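Local coordinates for protein 1-deoxy-D-xylulose 5-phosphate reductoisomerase (Zymomonas mobilis, PDB 1R0K) that catalyses the NADPH-dependent rearrangement and reduction of 1-deoxy-D-xylulose 5-phosphate to 2-C-methyl-D-erythritol 4-phosphate, a step of isoprenoid biosynthesis, at residues Lys108-Ala113 with Leu122-Ser127; Gly14-Ser19 with Trp96-Ile101; Glu330-Ala335 with Lys348-Thr353. One frame throughout, in Å; residues are numbered along the deposited sequence.

Contact 1. Residues Lys108-Ala113 with Leu122-Ser127; sequences KATLAA and LANKES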
loop_
_atom_site.group_PDB
_atom_site.type_symbol
_atom_site.label_atom_id
_atom_site.label_comp_id
_atom_site.label_asym_id
_atom_site.label_seq_id
_atom_site.Cartn_x
_atom_site.Cartn_y
_atom_site.Cartn_z
ATOM N N LYS B 108 21.154 -24.629 7.997
ATOM C CA LYS B 108 22.575 -24.518 7.681
ATOM C C LYS B 108 22.880 -23.806 6.369
ATOM O O LYS B 108 23.719 -22.908 6.327
ATOM C CB LYS B 108 23.217 -25.904 7.657
ATOM C CG LYS B 108 23.547 -26.466 9.023
ATOM C CD LYS B 108 24.695 -25.706 9.645
ATOM C CE LYS B 108 25.155 -26.359 10.937
ATOM N NZ LYS B 108 26.335 -25.648 11.507
ATOM N N ALA B 109 22.208 -24.210 5.296
ATOM C CA ALA B 109 22.433 -23.597 3.992
ATOM C C ALA B 109 21.929 -22.160 3.986
ATOM O O ALA B 109 22.551 -21.275 3.395
ATOM C CB ALA B 109 21.728 -24.402 2.899
ATOM N N THR B 110 20.795 -21.935 4.641
ATOM C CA THR B 110 20.206 -20.601 4.705
ATOM C C THR B 110 21.164 -19.647 5.411
ATOM O O THR B 110 21.438 -18.553 4.921
ATOM C CB THR B 110 18.849 -20.638 5.444
ATOM O OG1 THR B 110 17.937 -21.467 4.712
ATOM C CG2 THR B 110 18.258 -19.244 5.565
ATOM N N LEU B 111 21.687 -20.068 6.556
ATOM C CA LEU B 111 22.619 -19.227 7.293
ATOM C C LEU B 111 23.875 -18.988 6.463
ATOM O O LEU B 111 24.395 -17.874 6.422
ATOM C CB LEU B 111 23.001 -19.876 8.620
ATOM C CG LEU B 111 24.032 -19.095 9.442
ATOM C CD1 LEU B 111 23.609 -17.643 9.565
ATOM C CD2 LEU B 111 24.174 -19.735 10.817
ATOM N N ALA B 112 24.365 -20.039 5.811
ATOM C CA ALA B 112 25.557 -19.915 4.980
ATOM C C ALA B 112 25.354 -18.847 3.906
ATOM O O ALA B 112 26.215 -17.989 3.707
ATOM C CB ALA B 112 25.895 -21.256 4.329
ATOM N N ALA B 113 24.217 -18.901 3.216
ATOM C CA ALA B 113 23.900 -17.925 2.175
ATOM C C ALA B 113 23.841 -16.513 2.770
ATOM O O ALA B 113 24.378 -15.560 2.202
ATOM C CB ALA B 113 22.562 -18.270 1.529
ATOM N N LEU B 122 14.076 -15.101 1.533
ATOM C CA LEU B 122 13.792 -16.115 2.545
ATOM C C LEU B 122 12.390 -16.704 2.570
ATOM O O LEU B 122 11.412 -15.999 2.802
ATOM C CB LEU B 122 14.117 -15.554 3.932
ATOM C CG LEU B 122 13.890 -16.478 5.139
ATOM C CD1 LEU B 122 14.749 -17.725 5.001
ATOM C CD2 LEU B 122 14.237 -15.737 6.427
ATOM N N ALA B 123 12.317 -18.014 2.341
ATOM C CA ALA B 123 11.059 -18.747 2.353
ATOM C C ALA B 123 11.054 -19.731 3.533
ATOM O O ALA B 123 10.008 -19.988 4.130
ATOM C CB ALA B 123 10.878 -19.495 1.037
ATOM N N ASN B 124 12.221 -20.276 3.865
ATOM C CA ASN B 124 12.350 -21.213 4.987
ATOM C C ASN B 124 11.837 -20.553 6.268
ATOM O O ASN B 124 12.309 -19.486 6.654
ATOM C CB ASN B 124 13.817 -21.630 5.159
ATOM C CG ASN B 124 14.051 -22.459 6.419
ATOM O OD1 ASN B 124 14.278 -21.915 7.503
ATOM N ND2 ASN B 124 13.983 -23.779 6.282
ATOM N N LYS B 125 10.880 -21.198 6.930
ATOM C CA LYS B 125 10.281 -20.649 8.146
ATOM C C LYS B 125 11.067 -20.865 9.444
ATOM O O LYS B 125 11.066 -20.002 10.322
ATOM C CB LYS B 125 8.865 -21.205 8.316
ATOM C CG LYS B 125 7.936 -20.890 7.152
ATOM C CD LYS B 125 6.572 -21.542 7.345
ATOM C CE LYS B 125 5.615 -21.174 6.224
ATOM N NZ LYS B 125 6.070 -21.711 4.915
ATOM N N GLU B 126 11.725 -22.012 9.575
ATOM C CA GLU B 126 12.489 -22.298 10.787
ATOM C C GLU B 126 13.563 -21.242 11.036
ATOM O O GLU B 126 13.900 -20.941 12.186
ATOM C CB GLU B 126 13.147 -23.679 10.701
ATOM C CG GLU B 126 12.198 -24.869 10.853
ATOM C CD GLU B 126 11.230 -25.018 9.692
ATOM O OE1 GLU B 126 11.541 -24.533 8.580
ATOM O OE2 GLU B 126 10.164 -25.643 9.889
ATOM N N SER B 127 14.094 -20.680 9.956
ATOM C CA SER B 127 15.130 -19.666 10.062
ATOM C C SER B 127 14.758 -18.541 11.022
ATOM O O SER B 127 15.582 -18.123 11.835
ATOM C CB SER B 127 15.441 -19.080 8.683
ATOM O OG SER B 127 16.049 -20.050 7.851
#

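Contact 2. Residues Gly14-Ser19 with Trp96-Ile101; sequences GSIGHS and WTMAAI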
loop_
_atom_site.group_PDB
_atom_site.type_symbol
_atom_site.label_atom_id
_atom_site.label_comp_id
_atom_site.label_asym_id
_atom_site.label_seq_id
_atom_site.Cartn_x
_atom_site.Cartn_y
_atom_site.Cartn_z
ATOM N N GLY B 14 10.138 -27.654 -5.085
ATOM C CA GLY B 14 8.886 -27.498 -4.366
ATOM C C GLY B 14 8.062 -26.457 -5.103
ATOM O O GLY B 14 8.456 -26.036 -6.190
ATOM N N SER B 15 6.936 -26.031 -4.539
ATOM C CA SER B 15 6.099 -25.033 -5.206
ATOM C C SER B 15 6.806 -23.683 -5.336
ATOM O O SER B 15 6.743 -23.047 -6.388
ATOM C CB SER B 15 4.769 -24.855 -4.462
ATOM O OG SER B 15 4.984 -24.487 -3.114
ATOM N N ILE B 16 7.474 -23.242 -4.273
ATOM C CA ILE B 16 8.189 -21.966 -4.321
ATOM C C ILE B 16 9.296 -22.040 -5.375
ATOM O O ILE B 16 9.469 -21.120 -6.174
ATOM C CB ILE B 16 8.825 -21.617 -2.951
ATOM C CG1 ILE B 16 7.729 -21.371 -1.905
ATOM C CG2 ILE B 16 9.732 -20.389 -3.090
ATOM C CD1 ILE B 16 6.889 -20.126 -2.150
ATOM N N GLY B 17 10.038 -23.145 -5.369
ATOM C CA GLY B 17 11.118 -23.327 -6.324
ATOM C C GLY B 17 10.636 -23.304 -7.761
ATOM O O GLY B 17 11.268 -22.701 -8.628
ATOM N N HIS B 18 9.518 -23.974 -8.017
ATOM C CA HIS B 18 8.947 -24.006 -9.355
ATOM C C HIS B 18 8.546 -22.606 -9.798
ATOM O O HIS B 18 8.811 -22.206 -10.931
ATOM C CB HIS B 18 7.727 -24.925 -9.388
ATOM C CG HIS B 18 8.069 -26.376 -9.518
ATOM N ND1 HIS B 18 7.149 -27.379 -9.303
ATOM C CD2 HIS B 18 9.224 -26.993 -9.864
ATOM C CE1 HIS B 18 7.722 -28.552 -9.512
ATOM N NE2 HIS B 18 8.981 -28.345 -9.853
ATOM N N SER B 19 7.903 -21.864 -8.901
ATOM C CA SER B 19 7.476 -20.505 -9.214
ATOM C C SER B 19 8.693 -19.617 -9.434
ATOM O O SER B 19 8.684 -18.731 -10.292
ATOM C CB SER B 19 6.625 -19.938 -8.074
ATOM O OG SER B 19 5.405 -20.650 -7.941
ATOM N N TRP B 96 21.958 -13.530 -5.768
ATOM C CA TRP B 96 20.589 -13.678 -5.300
ATOM C C TRP B 96 20.338 -15.142 -4.984
ATOM O O TRP B 96 20.542 -16.009 -5.832
ATOM C CB TRP B 96 19.606 -13.213 -6.369
ATOM C CG TRP B 96 18.192 -13.127 -5.894
ATOM C CD1 TRP B 96 17.611 -12.080 -5.239
ATOM C CD2 TRP B 96 17.167 -14.116 -6.059
ATOM N NE1 TRP B 96 16.285 -12.350 -4.993
ATOM C CE2 TRP B 96 15.986 -13.592 -5.484
ATOM C CE3 TRP B 96 17.132 -15.394 -6.638
ATOM C CZ2 TRP B 96 14.778 -14.303 -5.473
ATOM C CZ3 TRP B 96 15.931 -16.103 -6.626
ATOM C CH2 TRP B 96 14.769 -15.553 -6.047
ATOM N N THR B 97 19.894 -15.408 -3.760
ATOM C CA THR B 97 19.633 -16.772 -3.320
ATOM C C THR B 97 18.224 -16.961 -2.799
ATOM O O THR B 97 17.792 -16.260 -1.886
ATOM C CB THR B 97 20.586 -17.199 -2.176
ATOM O OG1 THR B 97 21.941 -17.134 -2.628
ATOM C CG2 THR B 97 20.269 -18.627 -1.715
ATOM N N MET B 98 17.507 -17.914 -3.381
ATOM C CA MET B 98 16.165 -18.230 -2.924
ATOM C C MET B 98 16.363 -19.358 -1.917
ATOM O O MET B 98 16.785 -20.455 -2.282
ATOM C CB MET B 98 15.289 -18.703 -4.093
ATOM C CG MET B 98 13.973 -19.351 -3.669
ATOM S SD MET B 98 12.960 -18.329 -2.569
ATOM C CE MET B 98 12.259 -17.205 -3.735
ATOM N N ALA B 99 16.091 -19.076 -0.646
ATOM C CA ALA B 99 16.242 -20.070 0.411
ATOM C C ALA B 99 14.884 -20.714 0.615
ATOM O O ALA B 99 14.067 -20.224 1.397
ATOM C CB ALA B 99 16.702 -19.406 1.688
ATOM N N ALA B 100 14.649 -21.820 -0.083
ATOM C CA ALA B 100 13.364 -22.490 -0.002
ATOM C C ALA B 100 13.397 -23.927 0.509
ATOM O O ALA B 100 12.437 -24.670 0.322
ATOM C CB ALA B 100 12.675 -22.428 -1.358
ATOM N N ILE B 101 14.497 -24.323 1.138
ATOM C CA ILE B 101 14.595 -25.665 1.706
ATOM C C ILE B 101 13.786 -25.591 3.002
ATOM O O ILE B 101 14.071 -24.755 3.851
ATOM C CB ILE B 101 16.057 -26.029 2.053
ATOM C CG1 ILE B 101 16.902 -26.067 0.774
ATOM C CG2 ILE B 101 16.104 -27.386 2.764
ATOM C CD1 ILE B 101 18.389 -26.184 1.034
#

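Contact 3. Residues Glu330-Ala335 with Lys348-Thr353; sequences EIAVAA and KIVEKT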
loop_
_atom_site.group_PDB
_atom_site.type_symbol
_atom_site.label_atom_id
_atom_site.label_comp_id
_atom_site.label_asym_id
_atom_site.label_seq_id
_atom_site.Cartn_x
_atom_site.Cartn_y
_atom_site.Cartn_z
ATOM N N GLU B 330 5.184 -29.663 15.956
ATOM C CA GLU B 330 5.459 -30.706 14.968
ATOM C C GLU B 330 5.012 -32.064 15.504
ATOM O O GLU B 330 4.352 -32.832 14.809
ATOM C CB GLU B 330 6.957 -30.760 14.643
ATOM C CG GLU B 330 7.468 -29.581 13.833
ATOM C CD GLU B 330 7.194 -29.718 12.343
ATOM O OE1 GLU B 330 6.415 -30.613 11.942
ATOM O OE2 GLU B 330 7.759 -28.918 11.567
ATOM N N ILE B 331 5.384 -32.346 16.750
ATOM C CA ILE B 331 5.040 -33.599 17.408
ATOM C C ILE B 331 3.541 -33.706 17.642
ATOM O O ILE B 331 2.931 -34.727 17.336
ATOM C CB ILE B 331 5.763 -33.717 18.779
ATOM C CG1 ILE B 331 7.271 -33.816 18.558
ATOM C CG2 ILE B 331 5.263 -34.934 19.545
ATOM C CD1 ILE B 331 7.692 -35.090 17.854
ATOM N N ALA B 332 2.953 -32.646 18.188
ATOM C CA ALA B 332 1.529 -32.632 18.483
ATOM C C ALA B 332 0.678 -32.835 17.232
ATOM O O ALA B 332 -0.267 -33.620 17.245
ATOM C CB ALA B 332 1.154 -31.325 19.172
ATOM N N VAL B 333 1.007 -32.121 16.157
ATOM C CA VAL B 333 0.260 -32.256 14.909
ATOM C C VAL B 333 0.342 -33.696 14.393
ATOM O O VAL B 333 -0.669 -34.294 14.028
ATOM C CB VAL B 333 0.800 -31.275 13.833
ATOM C CG1 VAL B 333 0.195 -31.586 12.477
ATOM C CG2 VAL B 333 0.470 -29.841 14.234
ATOM N N ALA B 334 1.550 -34.254 14.376
ATOM C CA ALA B 334 1.745 -35.624 13.914
ATOM C C ALA B 334 0.930 -36.598 14.765
ATOM O O ALA B 334 0.361 -37.559 14.247
ATOM C CB ALA B 334 3.232 -35.990 13.967
ATOM N N ALA B 335 0.874 -36.344 16.070
ATOM C CA ALA B 335 0.116 -37.197 16.984
ATOM C C ALA B 335 -1.366 -37.129 16.634
ATOM O O ALA B 335 -2.056 -38.147 16.617
ATOM C CB ALA B 335 0.333 -36.749 18.423
ATOM N N LYS B 348 -2.688 -27.768 23.452
ATOM C CA LYS B 348 -2.465 -28.091 24.859
ATOM C C LYS B 348 -1.090 -28.714 25.055
ATOM O O LYS B 348 -0.371 -28.359 25.983
ATOM C CB LYS B 348 -3.558 -29.029 25.384
ATOM C CG LYS B 348 -4.909 -28.342 25.513
ATOM C CD LYS B 348 -5.969 -29.248 26.120
ATOM C CE LYS B 348 -7.307 -28.520 26.202
ATOM N NZ LYS B 348 -8.369 -29.345 26.847
ATOM N N ILE B 349 -0.721 -29.639 24.177
ATOM C CA ILE B 349 0.585 -30.276 24.271
ATOM C C ILE B 349 1.663 -29.217 24.078
ATOM O O ILE B 349 2.677 -29.215 24.780
ATOM C CB ILE B 349 0.766 -31.375 23.194
ATOM C CG1 ILE B 349 -0.206 -32.535 23.449
ATOM C CG2 ILE B 349 2.204 -31.874 23.190
ATOM C CD1 ILE B 349 -0.026 -33.222 24.775
ATOM N N VAL B 350 1.445 -28.310 23.128
ATOM C CA VAL B 350 2.428 -27.262 22.880
ATOM C C VAL B 350 2.591 -26.415 24.137
ATOM O O VAL B 350 3.711 -26.140 24.565
ATOM C CB VAL B 350 2.014 -26.365 21.686
ATOM C CG1 VAL B 350 2.960 -25.179 21.567
ATOM C CG2 VAL B 350 2.051 -27.183 20.396
ATOM N N GLU B 351 1.472 -26.024 24.736
ATOM C CA GLU B 351 1.498 -25.211 25.949
ATOM C C GLU B 351 2.253 -25.916 27.076
ATOM O O GLU B 351 3.116 -25.318 27.727
ATOM C CB GLU B 351 0.073 -24.908 26.414
ATOM C CG GLU B 351 -0.013 -23.762 27.410
ATOM C CD GLU B 351 -1.388 -23.631 28.039
ATOM O OE1 GLU B 351 -2.393 -23.877 27.339
ATOM O OE2 GLU B 351 -1.464 -23.268 29.232
ATOM N N LYS B 352 1.914 -27.181 27.316
ATOM C CA LYS B 352 2.561 -27.964 28.368
ATOM C C LYS B 352 4.066 -28.044 28.153
ATOM O O LYS B 352 4.846 -27.882 29.092
ATOM C CB LYS B 352 1.980 -29.378 28.425
ATOM C CG LYS B 352 0.581 -29.457 29.018
ATOM C CD LYS B 352 0.076 -30.893 29.043
ATOM C CE LYS B 352 -1.312 -30.997 29.654
ATOM N NZ LYS B 352 -1.338 -30.541 31.076
ATOM N N THR B 353 4.472 -28.299 26.912
ATOM C CA THR B 353 5.892 -28.391 26.592
ATOM C C THR B 353 6.586 -27.053 26.876
ATOM O O THR B 353 7.667 -27.021 27.460
ATOM C CB THR B 353 6.103 -28.782 25.115
ATOM O OG1 THR B 353 5.361 -29.973 24.833
ATOM C CG2 THR B 353 7.582 -29.044 24.833
#

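Contact 1. Residues Lys108-Ala113 with Leu122-Ser127
Thr110 packs against Leu122, Asn124 and Ser127 in a small, buried contact within the Rossmann-type domain, where helix 107-115 is the crossover of a beta-alpha-beta unit and Leu122 closes its second strand. The residues that follow, Asn124, Lys125 and Glu126, are predicted to bind NADPH or substrate; the helix therefore packs on a turn that probably takes part in ligand binding. Thr110 touches with its methyl. With OG1 at chi1 -62°, CG2 lies anti to the backbone N, which sets the methyl toward Leu122 and Ser127 while the hydroxyl bonds Gly106 O of its own helix. CG2 reaches Leu122 CD1 at 3.9 Å, the two side chains meeting at about a right angle, and comes within 3.3 Å of Ser127 OG. Thr110 meets Asn124 loosely, OG1 lying 4.1 Å from Asn124 CB.

The turn is held from inside by the Asn124 amide. Its ND2 bonds Ile101 O and Gly103 O, while its OD1 makes a capping bond with Ser127 N and also accepts from the Ser127 hydroxyl. With alanine in place of Asn124, Ser127 N and OG would probably lose their shared acceptor and Ile101 O and Gly103 O their donor, setting the Ser127 hydroxyl free to turn. That hydroxyl, OG to Asn124 OD1 2.6 Å, approaches from above the carbonyl plane, 39° out of it.

Contact 2. Residues Gly14-Ser19 with Trp96-Ile101
Ile16 and Met98 meet where the first helix after the glycine-rich turn of the Rossmann domain packs on the central parallel sheet. Met98, on strand 96-99, can be traced outward atom by atom. Its CB lies beside its own strand neighbour, 3.7 Å from Trp96 CZ3. CG, set anti to the backbone N (chi1 167°), passes Ala100 CB at 4.1 Å. The chain then bends at both chi2 and chi3, which brings its end round to face the helix: SD stands 3.9 Å from Ile16 CG2. The terminal methyl spans two partners, with CE 4.1 Å from Ile16 CG2 and 3.8 Å from Trp96 CH2.

On the helix side one branch does all the touching. The CG2 methyl of Ile16 is received by Met98 and, just past the end of the strand, by Ala100, whose CB is 4.0 Å from it. The side chains of Ile16 and Met98 cross at about a right angle. Thr20 of the same helix also touches Met98, and Ile270 of helix 267-275 adds a further apolar neighbour.

Gly14, Ser15 and Ile16 are predicted NADPH-binding residues, with Gly14 at the N-cap of the helix. The contact that Ile16 makes is apolar and without directional bonds, so helix and strand probably hold together here by shape and van der Waals packing alone, and the polar work of cofactor recognition probably falls to other atoms of the turn.

Contact 3. Residues Glu330-Ala335 with Lys348-Thr353
The peptide carbonyl of Ile349, whose side chain meets Ala332 on the facing helix, is a flat group beside this contact, and it receives donors on opposite faces of its plane. On one face arrives the Thr353 hydroxyl, OG1 to Ile349 O at 2.8 Å, lifted 36° out of the plane. From the other comes the backbone N of the same threonine, 2.9 Å from Ile349 O, making the ordinary helical bond. Two bonds thus grip one oxygen, and the buried hydroxyl of Thr353 is satisfied within its own helix.

Between the helices the contact is purely apolar. Ala332 points its methyl at the base of the Ile349 side chain, and CB rests 4.0 Å from Ile349 CB. With Ile349 CG1 beside the backbone N (chi1 -66°), CG2 is left anti to it and lies alongside the Ala332 methyl at 4.2 Å from CB. Val350 touches more loosely, with CG2 4.4 Å from Ala332 CB. Ala332 and Ile349 have the nearest alpha carbons of the two segments, CA to CA 6.3 Å, consistent with the small alanine side chain between them.

Away from the annotated sites, this contact joins helix 321-337 to helix 345-356 in the C-terminal part of the chain. Helix 365-385 covers both: Ala335 touches its Met383, and Thr353 its Ala379 and Leu382. Val350 reaches Leu310 of helix 307-317, while Val333 faces Lys207, Ile210 and Asp211 on helix 206-214.

From the N terminus, contact 2 closes first and spans the longest loop, 76 residues containing the outer strands on one side of the parallel sheet, and so brings strand 96-99 back to the first helix. Contact 1 follows directly, closing an 8-residue loop in the second half of the crossover between strands 96-99 and 119-122. These two adjoin: Ala123 N bonds Ala99 O between neighbouring strands, and Ala113 CB packs on Thr97 CG2. Contact 3 comes much later and closes a 12-residue interval, partly helical, between segments of helices 321-337 and 345-356, its centre about 24 Å from contact 1's and about 28 Å from contact 2's. All are in series; none nests or crosses.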